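Local coordinates for transcriptional regulator, AraC family (Pseudomonas putida, PDB 3GRA), which probably binds specific DNA sequences to regulate transcription, the chain here being its DJ-1/PfpI-like domain without the DNA-binding helix-turn-helix part, at residues 8-13 with 22-27; 30-35 with 39-44; 67-72 with 95-100; 146-151 with 158-163; 167-172 with 182-187. One frame throughout, in Å; residues are numbered along the deposited sequence.

Contact 1 of 5, residues 8-13 with 22-27; sequences VDFILL and TVAMDV. With EDO (1,2-ethanediol), chain C.
Phe-10 reaches from the strand 8-12 to the helix segment 22-27, where Ala-24 and the selenomethionine at Met-25 receive it. Its CB points toward the helix, and CG lies beside the backbone N (chi1 -60°), which carries the ring across the gap between the two backbones. Farther out, CD2 comes within 4.1 Å of Met-25 SE. At CE2 the separation from Met-25 SE shrinks to 3.7 Å. On the other side of the ring, CE1 stands 4.4 Å from Ala-24 CB. Met-25 meets the ring obliquely: SE is 4.6 Å from the centroid of the Phe-10 ring and 48° off its normal. Bends at chi2 and chi3 fold the Met-25 chain and present its heavy atom to the ring. Phe-21 adds an edge-to-face partner for Phe-10. At the far end of the strand, an ethanediol probably left by the crystallisation liquor donates a hydrogen bond from O1 to Leu-12 O, 2.6 Å away. The buried pairing is a Met-aromatic contact between the first strand and the helix of a beta-alpha-beta unit in the domain's central sheet.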
# COMPACT_ATOMS: atom_id res chain seq x y z
N VAL A 8 10.83 -11.48 -7.35
CA VAL A 8 9.53 -11.04 -7.84
C VAL A 8 9.43 -9.52 -7.99
O VAL A 8 9.67 -8.77 -7.05
CB VAL A 8 8.39 -11.53 -6.93
CG1 VAL A 8 8.67 -11.10 -5.50
CG2 VAL A 8 7.04 -10.96 -7.40
N ASP A 9 9.08 -9.07 -9.19
CA ASP A 9 8.92 -7.65 -9.48
C ASP A 9 7.45 -7.30 -9.71
O ASP A 9 6.68 -8.10 -10.23
CB ASP A 9 9.74 -7.25 -10.71
CG ASP A 9 11.19 -6.94 -10.38
OD1 ASP A 9 11.57 -7.00 -9.19
OD2 ASP A 9 11.95 -6.63 -11.33
N PHE A 10 7.09 -6.07 -9.34
CA PHE A 10 5.72 -5.60 -9.46
C PHE A 10 5.60 -4.41 -10.39
O PHE A 10 6.17 -3.35 -10.12
CB PHE A 10 5.20 -5.19 -8.08
CG PHE A 10 5.19 -6.30 -7.06
CD1 PHE A 10 4.05 -7.07 -6.86
CD2 PHE A 10 6.32 -6.56 -6.28
CE1 PHE A 10 4.02 -8.08 -5.89
CE2 PHE A 10 6.30 -7.57 -5.31
CZ PHE A 10 5.15 -8.32 -5.11
N ILE A 11 4.85 -4.57 -11.48
CA ILE A 11 4.65 -3.45 -12.39
C ILE A 11 3.49 -2.63 -11.84
O ILE A 11 2.35 -3.09 -11.81
CB ILE A 11 4.32 -3.93 -13.82
CG1 ILE A 11 5.49 -4.72 -14.40
CG2 ILE A 11 4.05 -2.72 -14.72
CD1 ILE A 11 5.19 -5.37 -15.72
N LEU A 12 3.79 -1.41 -11.40
CA LEU A 12 2.75 -0.54 -10.84
C LEU A 12 2.17 0.34 -11.93
O LEU A 12 2.87 1.16 -12.50
CB LEU A 12 3.33 0.34 -9.73
CG LEU A 12 4.14 -0.32 -8.60
CD1 LEU A 12 4.57 0.76 -7.62
CD2 LEU A 12 3.30 -1.39 -7.88
N LEU A 13 0.89 0.12 -12.23
CA LEU A 13 0.19 0.90 -13.24
C LEU A 13 -0.44 2.11 -12.56
O LEU A 13 -0.63 2.12 -11.33
CB LEU A 13 -0.90 0.04 -13.90
CG LEU A 13 -0.48 -1.27 -14.58
CD1 LEU A 13 -1.68 -1.92 -15.24
CD2 LEU A 13 0.60 -0.99 -15.61
N THR A 22 0.86 -3.07 -1.08
CA THR A 22 1.54 -3.04 0.21
C THR A 22 1.32 -4.30 1.04
O THR A 22 2.23 -4.73 1.75
CB THR A 22 1.12 -1.80 1.04
OG1 THR A 22 -0.27 -1.87 1.35
CG2 THR A 22 1.41 -0.53 0.26
N VAL A 23 0.14 -4.90 0.98
CA VAL A 23 -0.06 -6.11 1.75
C VAL A 23 0.74 -7.27 1.13
O VAL A 23 1.34 -8.07 1.85
CB VAL A 23 -1.56 -6.50 1.84
CG1 VAL A 23 -2.08 -6.93 0.49
CG2 VAL A 23 -1.73 -7.60 2.87
N ALA A 24 0.77 -7.36 -0.19
CA ALA A 24 1.54 -8.43 -0.82
C ALA A 24 3.02 -8.29 -0.42
O ALA A 24 3.66 -9.27 -0.07
CB ALA A 24 1.41 -8.37 -2.33
N MSE A 25 3.53 -7.05 -0.46
CA MSE A 25 4.92 -6.77 -0.10
C MSE A 25 5.20 -7.09 1.36
O MSE A 25 6.27 -7.58 1.70
CB MSE A 25 5.27 -5.29 -0.36
CG MSE A 25 5.60 -4.93 -1.80
SE MSE A 25 7.21 -5.53 -2.36
CE MSE A 25 8.31 -4.39 -1.56
N ASP A 26 4.23 -6.80 2.21
CA ASP A 26 4.38 -7.07 3.62
C ASP A 26 4.71 -8.57 3.78
O ASP A 26 5.69 -8.93 4.44
CB ASP A 26 3.08 -6.73 4.35
CG ASP A 26 3.32 -6.07 5.69
OD1 ASP A 26 4.50 -5.98 6.11
OD2 ASP A 26 2.33 -5.64 6.32
N VAL A 27 3.90 -9.41 3.14
CA VAL A 27 4.10 -10.85 3.19
C VAL A 27 5.52 -11.27 2.79
O VAL A 27 6.14 -12.07 3.46
CB VAL A 27 3.11 -11.59 2.25
CG1 VAL A 27 3.39 -13.08 2.26
CG2 VAL A 27 1.67 -11.31 2.69
C1 EDO C . 2.56 2.50 -15.59
O1 EDO C . 3.60 1.76 -14.97
C2 EDO C . 2.67 4.01 -15.21
O2 EDO C . 3.81 4.24 -14.34

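Contact 2 of 5, residues 30-35 with 39-44; sequences TANLLR and FQFTPL
Two hydrogen bonds join the side-chain amide of Asn-32 to the backbone of Phe-39. Phe-39 N donates to Asn-32 OD1 over 3.0 Å, lying in the carbonyl plane and using a lone pair, with an angle of 158° at the hydrogen. In return, Asn-32 ND2 donates to Phe-39 O at 3.2 Å, the acceptor lying somewhat out of the amide plane. One amide thus grips both polar backbone atoms of a single residue, and OD1 also accepts from Ser-38 N, the stronger partner of this side chain. A lysine in place of Asn-32 would probably leave Phe-39 N and Ser-38 N without their shared acceptor and the start of the strand less firmly held. Aromatic contact comes next: ND2 of Asn-32 sits at the edge of the Phe-41 ring, 3.5 Å from CE2, and the amide and ring planes are only 19° apart. Apolar packing is supplied by Ala-31, whose CB lies in the plane of the Phe-39 ring at its edge, 3.7 Å from CE2. The contact spans the tight link from helix 18-34 into strand 39-45 of the beta-alpha-beta unit; Tyr-6 of strand 6-12 packs on Phe-39, and helix 178-188 covers Thr-30 and Leu-34.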
# COMPACT_ATOMS: atom_id res chain seq x y z
N THR A 30 8.04 -9.68 5.46
CA THR A 30 7.90 -10.40 6.71
C THR A 30 8.50 -11.80 6.58
O THR A 30 9.09 -12.33 7.52
CB THR A 30 6.42 -10.52 7.12
OG1 THR A 30 5.86 -9.20 7.25
CG2 THR A 30 6.26 -11.26 8.45
N ALA A 31 8.36 -12.40 5.40
CA ALA A 31 8.91 -13.72 5.17
C ALA A 31 10.41 -13.65 5.39
O ALA A 31 10.99 -14.52 6.04
CB ALA A 31 8.61 -14.19 3.75
N ASN A 32 11.02 -12.61 4.84
CA ASN A 32 12.46 -12.40 4.98
C ASN A 32 12.86 -12.16 6.43
O ASN A 32 13.95 -12.54 6.86
CB ASN A 32 12.92 -11.19 4.15
CG ASN A 32 12.94 -11.47 2.67
OD1 ASN A 32 13.27 -12.58 2.25
ND2 ASN A 32 12.62 -10.47 1.87
N LEU A 33 11.96 -11.52 7.18
CA LEU A 33 12.20 -11.21 8.58
C LEU A 33 12.47 -12.48 9.39
O LEU A 33 13.27 -12.48 10.32
CB LEU A 33 10.98 -10.49 9.17
CG LEU A 33 11.24 -9.48 10.28
CD1 LEU A 33 11.50 -8.12 9.66
CD2 LEU A 33 10.05 -9.40 11.22
N LEU A 34 11.80 -13.57 9.01
CA LEU A 34 11.93 -14.86 9.68
C LEU A 34 12.91 -15.79 8.97
O LEU A 34 13.50 -16.68 9.59
CB LEU A 34 10.56 -15.53 9.78
CG LEU A 34 9.45 -14.70 10.42
CD1 LEU A 34 8.13 -15.43 10.30
CD2 LEU A 34 9.79 -14.43 11.87
N ARG A 35 13.05 -15.60 7.66
CA ARG A 35 13.97 -16.41 6.85
C ARG A 35 14.68 -15.49 5.87
O ARG A 35 14.08 -15.04 4.89
CB ARG A 35 13.20 -17.48 6.08
CG ARG A 35 14.07 -18.40 5.26
CD ARG A 35 13.21 -19.29 4.38
NE ARG A 35 13.98 -20.24 3.58
CZ ARG A 35 14.85 -19.90 2.63
NH1 ARG A 35 15.07 -18.63 2.36
NH2 ARG A 35 15.49 -20.84 1.95
N PHE A 39 13.16 -13.73 -0.50
CA PHE A 39 12.65 -12.98 -1.66
C PHE A 39 13.41 -11.68 -1.95
O PHE A 39 13.86 -10.99 -1.04
CB PHE A 39 11.19 -12.59 -1.43
CG PHE A 39 10.26 -13.75 -1.24
CD1 PHE A 39 9.84 -14.50 -2.32
CD2 PHE A 39 9.77 -14.06 0.02
CE1 PHE A 39 8.95 -15.54 -2.16
CE2 PHE A 39 8.88 -15.11 0.19
CZ PHE A 39 8.46 -15.85 -0.90
N GLN A 40 13.50 -11.34 -3.24
CA GLN A 40 14.09 -10.10 -3.71
C GLN A 40 13.00 -9.50 -4.61
O GLN A 40 12.50 -10.16 -5.52
CB GLN A 40 15.35 -10.35 -4.56
CG GLN A 40 16.42 -11.16 -3.87
CD GLN A 40 17.66 -11.30 -4.73
OE1 GLN A 40 18.49 -10.39 -4.78
NE2 GLN A 40 17.79 -12.43 -5.42
N PHE A 41 12.63 -8.25 -4.36
CA PHE A 41 11.57 -7.61 -5.13
C PHE A 41 11.86 -6.14 -5.48
O PHE A 41 12.66 -5.48 -4.81
CB PHE A 41 10.26 -7.73 -4.35
CG PHE A 41 10.47 -7.79 -2.86
CD1 PHE A 41 10.62 -6.62 -2.13
CD2 PHE A 41 10.59 -9.01 -2.21
CE1 PHE A 41 10.90 -6.67 -0.75
CE2 PHE A 41 10.87 -9.08 -0.84
CZ PHE A 41 11.03 -7.90 -0.12
N THR A 42 11.20 -5.65 -6.53
CA THR A 42 11.39 -4.27 -6.98
C THR A 42 10.14 -3.66 -7.62
O THR A 42 9.50 -4.27 -8.47
CB THR A 42 12.50 -4.18 -8.05
OG1 THR A 42 13.61 -4.98 -7.65
CG2 THR A 42 12.95 -2.74 -8.21
N PRO A 43 9.78 -2.44 -7.20
CA PRO A 43 8.60 -1.82 -7.81
C PRO A 43 9.07 -1.32 -9.18
O PRO A 43 10.16 -0.74 -9.30
CB PRO A 43 8.27 -0.69 -6.83
CG PRO A 43 9.61 -0.31 -6.26
CD PRO A 43 10.32 -1.64 -6.09
N LEU A 44 8.27 -1.58 -10.21
CA LEU A 44 8.61 -1.18 -11.57
C LEU A 44 7.56 -0.28 -12.23
O LEU A 44 6.36 -0.41 -11.97
CB LEU A 44 8.83 -2.42 -12.45
CG LEU A 44 9.91 -3.47 -12.14
CD1 LEU A 44 9.83 -4.55 -13.22
CD2 LEU A 44 11.31 -2.85 -12.12

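Contact 3 of 5, residues 67-72 with 95-100; sequences AALKEL and NDCAAH
A loop crossing from strand 62-63 to strand 74-78 packs here on helix 90-100, one of the helices flanking the central sheet of the DJ-1/PfpI-like domain. Lys-70 and His-100 meet at the outer part of the contact, Leu-69 and Cys-97 at the buried part. The loop is itself shaped by a type I beta turn from Leu-69 to Leu-72, in which Leu-72 N donates to Leu-69 O at 2.9 Å. That turn presents its neighbouring side chains to the helix. Leu-69 points toward it and brings CD1 to 4.0 Å from Cys-97 SG, a plain apolar touch. Leu-75 of strand 74-78 packs against both residues. Farther out, the chi1 of His-100, -174°, swings the imidazole away from its own backbone N and out to the turn. There His-100 CE1 comes to 3.9 Å from CG of Lys-70, the two side chains crossing at about a right angle. NE2 of His-100 lies 3.4 Å from Lys-70 O, which is oblique to the ring. The lysine chain runs straight through its methylenes and bends at its last torsion, so its ammonium stays apart: NZ of Lys-70 is 5.4 Å from His-100 NE2. The chemistry is therefore divided, with leucine and sulfur meeting on the sheltered side and the aliphatic stem of a lysine against an imidazole on the exposed one, where a positive Lys-70 would probably discourage protonation of His-100.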
# COMPACT_ATOMS: atom_id res chain seq x y z
N ALA A 67 15.28 -6.03 -20.60
CA ALA A 67 16.39 -6.93 -20.29
C ALA A 67 16.41 -7.38 -18.83
O ALA A 67 16.46 -8.58 -18.55
CB ALA A 67 17.72 -6.26 -20.65
N ALA A 68 16.36 -6.43 -17.91
CA ALA A 68 16.38 -6.71 -16.47
C ALA A 68 15.18 -7.51 -15.92
O ALA A 68 14.93 -7.51 -14.71
CB ALA A 68 16.52 -5.40 -15.70
N LEU A 69 14.44 -8.17 -16.80
CA LEU A 69 13.31 -8.98 -16.36
C LEU A 69 13.79 -10.42 -16.42
O LEU A 69 13.20 -11.33 -15.83
CB LEU A 69 12.10 -8.78 -17.29
CG LEU A 69 11.48 -7.38 -17.40
CD1 LEU A 69 10.25 -7.43 -18.29
CD2 LEU A 69 11.09 -6.87 -16.03
N LYS A 70 14.89 -10.61 -17.14
CA LYS A 70 15.52 -11.90 -17.36
C LYS A 70 15.83 -12.68 -16.09
O LYS A 70 15.75 -13.91 -16.08
CB LYS A 70 16.81 -11.69 -18.16
CG LYS A 70 17.36 -12.94 -18.83
CD LYS A 70 18.54 -12.59 -19.74
CE LYS A 70 19.08 -13.84 -20.45
NZ LYS A 70 19.60 -14.87 -19.51
N GLU A 71 16.19 -11.98 -15.02
CA GLU A 71 16.52 -12.64 -13.77
C GLU A 71 15.31 -12.83 -12.84
O GLU A 71 15.47 -13.13 -11.66
CB GLU A 71 17.61 -11.85 -13.04
CG GLU A 71 18.90 -11.69 -13.85
CD GLU A 71 19.37 -12.99 -14.49
OE1 GLU A 71 19.53 -14.00 -13.77
OE2 GLU A 71 19.57 -13.01 -15.72
N LEU A 72 14.11 -12.68 -13.40
CA LEU A 72 12.89 -12.80 -12.62
C LEU A 72 12.23 -14.17 -12.56
O LEU A 72 12.23 -14.93 -13.53
CB LEU A 72 11.85 -11.81 -13.14
CG LEU A 72 11.64 -10.49 -12.39
CD1 LEU A 72 12.98 -9.81 -12.14
CD2 LEU A 72 10.71 -9.59 -13.19
N ASN A 95 3.97 -11.95 -22.94
CA ASN A 95 4.03 -13.13 -23.78
C ASN A 95 5.48 -13.67 -23.74
O ASN A 95 5.71 -14.87 -23.55
CB ASN A 95 3.63 -12.75 -25.21
CG ASN A 95 3.01 -13.90 -25.96
OD1 ASN A 95 3.69 -14.85 -26.36
ND2 ASN A 95 1.69 -13.83 -26.16
N ASP A 96 6.45 -12.77 -23.91
CA ASP A 96 7.86 -13.14 -23.88
C ASP A 96 8.27 -13.61 -22.49
O ASP A 96 9.10 -14.51 -22.35
CB ASP A 96 8.75 -11.96 -24.29
CG ASP A 96 8.52 -11.53 -25.72
OD1 ASP A 96 8.34 -12.40 -26.60
OD2 ASP A 96 8.54 -10.30 -25.97
N CYS A 97 7.69 -13.01 -21.46
CA CYS A 97 8.01 -13.43 -20.11
C CYS A 97 7.45 -14.84 -19.92
O CYS A 97 8.04 -15.67 -19.23
CB CYS A 97 7.41 -12.46 -19.07
SG CYS A 97 8.32 -10.91 -18.89
N ALA A 98 6.32 -15.11 -20.57
CA ALA A 98 5.69 -16.43 -20.50
C ALA A 98 6.52 -17.43 -21.30
O ALA A 98 6.64 -18.59 -20.93
CB ALA A 98 4.26 -16.36 -21.05
N ALA A 99 7.11 -16.97 -22.40
CA ALA A 99 7.93 -17.85 -23.22
C ALA A 99 9.21 -18.20 -22.49
O ALA A 99 9.63 -19.35 -22.52
CB ALA A 99 8.25 -17.19 -24.55
N HIS A 100 9.78 -17.21 -21.82
CA HIS A 100 11.02 -17.34 -21.05
C HIS A 100 10.93 -18.36 -19.92
O HIS A 100 11.95 -18.87 -19.47
CB HIS A 100 11.42 -15.98 -20.47
CG HIS A 100 12.75 -15.97 -19.78
ND1 HIS A 100 13.95 -15.87 -20.47
CD2 HIS A 100 13.08 -16.07 -18.47
CE1 HIS A 100 14.95 -15.91 -19.62
NE2 HIS A 100 14.46 -16.03 -18.40

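Contact 4 of 5, residues 146-151 with 158-163; sequences PASFTL and AASPNG
Ser-148 O receives the hydrogen bond that ties the two segments together: Ala-159 N donates to it over 2.7 Å, nearly straight at 168°. The same oxygen takes a CA-H...O contact from Ala-158 CA at 3.3 Å. Beside it, Phe-149 and Ala-158 form an antiparallel non-hydrogen-bonded pair, their CB atoms 4.4 Å apart. Phe-149 CB also comes to 3.2 Å from Gly-163 O. Ser-148 further sets its OG 3.5 Å from Gly-163 CA; a CB on Gly-163 would clash with Ser-148 O, so the missing side chain is what permits this close approach. Farther out, Ser-160 is the N-cap of helix 161-176. With chi1 of 73°, its OG turns back over the first turn and accepts from Gly-163 N at 2.9 Å, while Ser-148 CB packs on that OG. An alanine in place of Ser-160 would probably leave Gly-163 N without its capping acceptor and the helix start less well fixed against Ser-148. A water links the segments once more, hydrogen-bonded to Ser-148 OG and donating to Asn-162 OD1. Beyond these, Glu-166 of the helix packs on Phe-149, and Ala-164 and Leu-167 on Ala-158. Polar groups just before an edge strand and around a helix N terminus are thus paired with each other, by backbone, cap and water, where the chain turns from sheet into helix.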
# COMPACT_ATOMS: atom_id res chain seq x y z
N PRO A 146 -14.34 -18.31 -8.80
CA PRO A 146 -15.29 -17.60 -7.94
C PRO A 146 -14.71 -17.38 -6.53
O PRO A 146 -15.32 -17.76 -5.54
CB PRO A 146 -16.52 -18.51 -7.93
CG PRO A 146 -15.94 -19.86 -8.11
CD PRO A 146 -14.82 -19.68 -9.09
N ALA A 147 -13.52 -16.79 -6.46
CA ALA A 147 -12.83 -16.53 -5.18
C ALA A 147 -11.83 -15.37 -5.35
O ALA A 147 -11.36 -15.09 -6.45
CB ALA A 147 -12.09 -17.80 -4.71
N SER A 148 -11.46 -14.73 -4.24
CA SER A 148 -10.57 -13.57 -4.29
C SER A 148 -9.12 -13.75 -4.76
O SER A 148 -8.47 -12.77 -5.13
CB SER A 148 -10.60 -12.86 -2.94
OG SER A 148 -9.93 -13.63 -1.95
N PHE A 149 -8.59 -14.98 -4.72
CA PHE A 149 -7.22 -15.23 -5.20
C PHE A 149 -7.18 -16.55 -5.94
O PHE A 149 -8.10 -17.35 -5.82
CB PHE A 149 -6.18 -15.23 -4.08
CG PHE A 149 -6.38 -16.30 -3.04
CD1 PHE A 149 -5.45 -17.32 -2.88
CD2 PHE A 149 -7.48 -16.26 -2.21
CE1 PHE A 149 -5.61 -18.29 -1.89
CE2 PHE A 149 -7.66 -17.21 -1.21
CZ PHE A 149 -6.72 -18.23 -1.04
N THR A 150 -6.12 -16.77 -6.72
CA THR A 150 -5.98 -17.97 -7.52
C THR A 150 -4.51 -18.35 -7.69
O THR A 150 -3.69 -17.54 -8.12
CB THR A 150 -6.58 -17.76 -8.95
OG1 THR A 150 -8.00 -17.56 -8.85
CG2 THR A 150 -6.29 -18.99 -9.85
N LEU A 151 -4.20 -19.60 -7.35
CA LEU A 151 -2.84 -20.12 -7.44
C LEU A 151 -2.92 -21.29 -8.40
O LEU A 151 -3.11 -22.44 -7.99
CB LEU A 151 -2.38 -20.60 -6.07
CG LEU A 151 -2.50 -19.57 -4.95
CD1 LEU A 151 -2.61 -20.29 -3.62
CD2 LEU A 151 -1.30 -18.61 -4.99
N ALA A 158 -5.05 -12.05 -7.94
CA ALA A 158 -5.92 -11.67 -6.83
C ALA A 158 -6.87 -10.54 -7.25
O ALA A 158 -6.50 -9.65 -8.03
CB ALA A 158 -5.08 -11.25 -5.61
N ALA A 159 -8.08 -10.58 -6.71
CA ALA A 159 -9.11 -9.61 -7.03
C ALA A 159 -9.31 -8.55 -5.95
O ALA A 159 -10.04 -7.58 -6.16
CB ALA A 159 -10.40 -10.32 -7.27
N SER A 160 -8.65 -8.72 -4.81
CA SER A 160 -8.82 -7.79 -3.71
C SER A 160 -7.58 -7.72 -2.84
O SER A 160 -6.67 -8.54 -2.97
CB SER A 160 -9.99 -8.26 -2.84
OG SER A 160 -9.61 -9.41 -2.09
N PRO A 161 -7.52 -6.74 -1.92
CA PRO A 161 -6.34 -6.63 -1.04
C PRO A 161 -6.15 -7.93 -0.25
O PRO A 161 -5.05 -8.46 -0.16
CB PRO A 161 -6.69 -5.44 -0.14
CG PRO A 161 -7.56 -4.59 -1.04
CD PRO A 161 -8.45 -5.62 -1.70
N ASN A 162 -7.24 -8.43 0.33
CA ASN A 162 -7.16 -9.67 1.10
C ASN A 162 -6.76 -10.83 0.20
O ASN A 162 -5.98 -11.68 0.61
CB ASN A 162 -8.50 -9.98 1.78
CG ASN A 162 -8.42 -11.21 2.67
OD1 ASN A 162 -9.14 -12.18 2.47
ND2 ASN A 162 -7.52 -11.18 3.65
N GLY A 163 -7.29 -10.86 -1.02
CA GLY A 163 -6.93 -11.90 -1.97
C GLY A 163 -5.44 -11.86 -2.25
O GLY A 163 -4.79 -12.90 -2.43
O HOH W 1 -10.64 -12.32 0.23

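Contact 5 of 5, residues 167-172 with 182-187; sequences LMLGLV and EGVEEI
Leu-169 and Val-184 face each other between two consecutive helices, 161-176 and 178-188, in a helix-helix packing at the C-terminal end of the modelled chain. Both side chains leave their backbones toward the opposite helix, and between these two the contact is made by methyl groups. Chi2 of 166° sets CD1 of Leu-169 anti to its CA, and it is the other branch, CD2, that reaches into the angle between Val-184 and Glu-185. There it lies 4.2 Å from Val-184 CG1, the shortest approach across the contact. Val-184 meets it from the other helix with CG1, whereas its CG2 turns along the interface to Val-172, lying 4.5 Å from Val-172 CG1. In this way the valine spreads one branch to each of two residues a turn apart on helix 161-176. Glu-185 takes the outer flank differently. Its chain is stretched from CB to the carboxylate and passes across the end of the leucine, and it is the methylene that touches: CB of Glu-185 is 4.5 Å from Leu-169 CD2. The charged end makes no bond to the facing helix segment, so that the glutamate offers its aliphatic part to the buried leucine at the edge of the interface. Helix 18-34 fills the third side, with Val-27 packing on Val-172 and Ala-31 lying against Val-184, so the pair belongs to a three-helix cluster over the sheet. The backbones approach most closely at Leu-169 and Glu-185, where Leu-169 CD2 stands 4.4 Å from Glu-185 N.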
# COMPACT_ATOMS: atom_id res chain seq x y z
N LEU A 167 -2.72 -14.60 -1.66
CA LEU A 167 -1.96 -14.99 -2.83
C LEU A 167 -0.47 -15.12 -2.51
O LEU A 167 0.14 -16.12 -2.86
CB LEU A 167 -2.17 -13.99 -3.97
CG LEU A 167 -1.55 -14.36 -5.33
CD1 LEU A 167 -2.27 -15.56 -5.93
CD2 LEU A 167 -1.64 -13.16 -6.27
N MSE A 168 0.10 -14.12 -1.85
CA MSE A 168 1.52 -14.18 -1.51
C MSE A 168 1.79 -15.20 -0.40
O MSE A 168 2.89 -15.71 -0.29
CB MSE A 168 2.04 -12.79 -1.12
CG MSE A 168 2.11 -11.79 -2.29
SE MSE A 168 3.23 -12.25 -3.64
CE MSE A 168 2.14 -13.06 -4.73
N LEU A 169 0.78 -15.49 0.42
CA LEU A 169 0.94 -16.50 1.47
C LEU A 169 0.97 -17.83 0.74
O LEU A 169 1.69 -18.76 1.12
CB LEU A 169 -0.23 -16.46 2.46
CG LEU A 169 -0.05 -15.41 3.57
CD1 LEU A 169 -1.36 -15.16 4.31
CD2 LEU A 169 1.05 -15.90 4.52
N GLY A 170 0.18 -17.92 -0.33
CA GLY A 170 0.14 -19.13 -1.11
C GLY A 170 1.51 -19.35 -1.74
O GLY A 170 2.00 -20.48 -1.83
N LEU A 171 2.13 -18.25 -2.15
CA LEU A 171 3.45 -18.33 -2.75
C LEU A 171 4.49 -18.75 -1.71
O LEU A 171 5.33 -19.59 -1.99
CB LEU A 171 3.84 -16.97 -3.36
CG LEU A 171 5.23 -16.86 -3.99
CD1 LEU A 171 5.38 -17.96 -5.05
CD2 LEU A 171 5.44 -15.48 -4.64
N VAL A 172 4.42 -18.16 -0.52
CA VAL A 172 5.36 -18.49 0.54
C VAL A 172 5.24 -19.96 0.94
O VAL A 172 6.23 -20.66 1.15
CB VAL A 172 5.12 -17.60 1.78
CG1 VAL A 172 6.09 -17.98 2.90
CG2 VAL A 172 5.30 -16.13 1.39
N GLU A 182 2.76 -19.84 7.92
CA GLU A 182 1.99 -19.79 9.15
C GLU A 182 2.63 -18.77 10.09
O GLU A 182 1.94 -18.04 10.79
CB GLU A 182 1.96 -21.17 9.82
CG GLU A 182 1.03 -21.25 11.02
CD GLU A 182 1.25 -22.49 11.88
OE1 GLU A 182 0.43 -22.74 12.79
OE2 GLU A 182 2.25 -23.21 11.65
N GLY A 183 3.96 -18.72 10.09
CA GLY A 183 4.67 -17.78 10.95
C GLY A 183 4.49 -16.35 10.49
O GLY A 183 4.38 -15.43 11.30
N VAL A 184 4.48 -16.16 9.17
CA VAL A 184 4.31 -14.84 8.56
C VAL A 184 2.94 -14.30 8.93
O VAL A 184 2.80 -13.14 9.33
CB VAL A 184 4.40 -14.92 7.02
CG1 VAL A 184 4.04 -13.59 6.41
CG2 VAL A 184 5.79 -15.36 6.59
N GLU A 185 1.94 -15.16 8.79
CA GLU A 185 0.56 -14.82 9.09
C GLU A 185 0.37 -14.37 10.54
O GLU A 185 -0.39 -13.43 10.81
CB GLU A 185 -0.34 -16.02 8.79
CG GLU A 185 -1.81 -15.82 9.11
CD GLU A 185 -2.66 -16.97 8.59
OE1 GLU A 185 -3.87 -17.01 8.90
OE2 GLU A 185 -2.12 -17.83 7.87
N GLU A 186 1.06 -15.02 11.47
CA GLU A 186 0.95 -14.67 12.89
C GLU A 186 1.33 -13.21 13.13
O GLU A 186 0.66 -12.49 13.87
CB GLU A 186 1.85 -15.58 13.73
CG GLU A 186 1.49 -17.06 13.67
CD GLU A 186 0.05 -17.32 14.05
OE1 GLU A 186 -0.35 -16.99 15.19
OE2 GLU A 186 -0.70 -17.86 13.20
N ILE A 187 2.42 -12.78 12.50
CA ILE A 187 2.90 -11.41 12.63
C ILE A 187 1.90 -10.42 12.03
O ILE A 187 1.34 -9.58 12.73
CB ILE A 187 4.27 -11.25 11.94
CG1 ILE A 187 5.24 -12.30 12.48
CG2 ILE A 187 4.79 -9.85 12.16
CD1 ILE A 187 6.61 -12.29 11.83

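From the N terminus the contacts come in series, each closing its own loop before the next opens, so none nests in or crosses another. Contact 1 closes the turn from strand 6-12 into helix 18-34, and contact 2 the step from that helix to strand 39-45, both within one beta-alpha-beta unit. Contact 3 makes the longest loop, of 22 residues, and ties a loop to helix 90-100; it meets the first two through Leu-72 on Asp-9 and Leu-69 on Leu-44. Contact 4 closes the hairpin of strands 149-152 and 155-158 at the start of helix 161-176, which contact 5 joins to helix 178-188. Helix 18-34 touches both helices of contact 5.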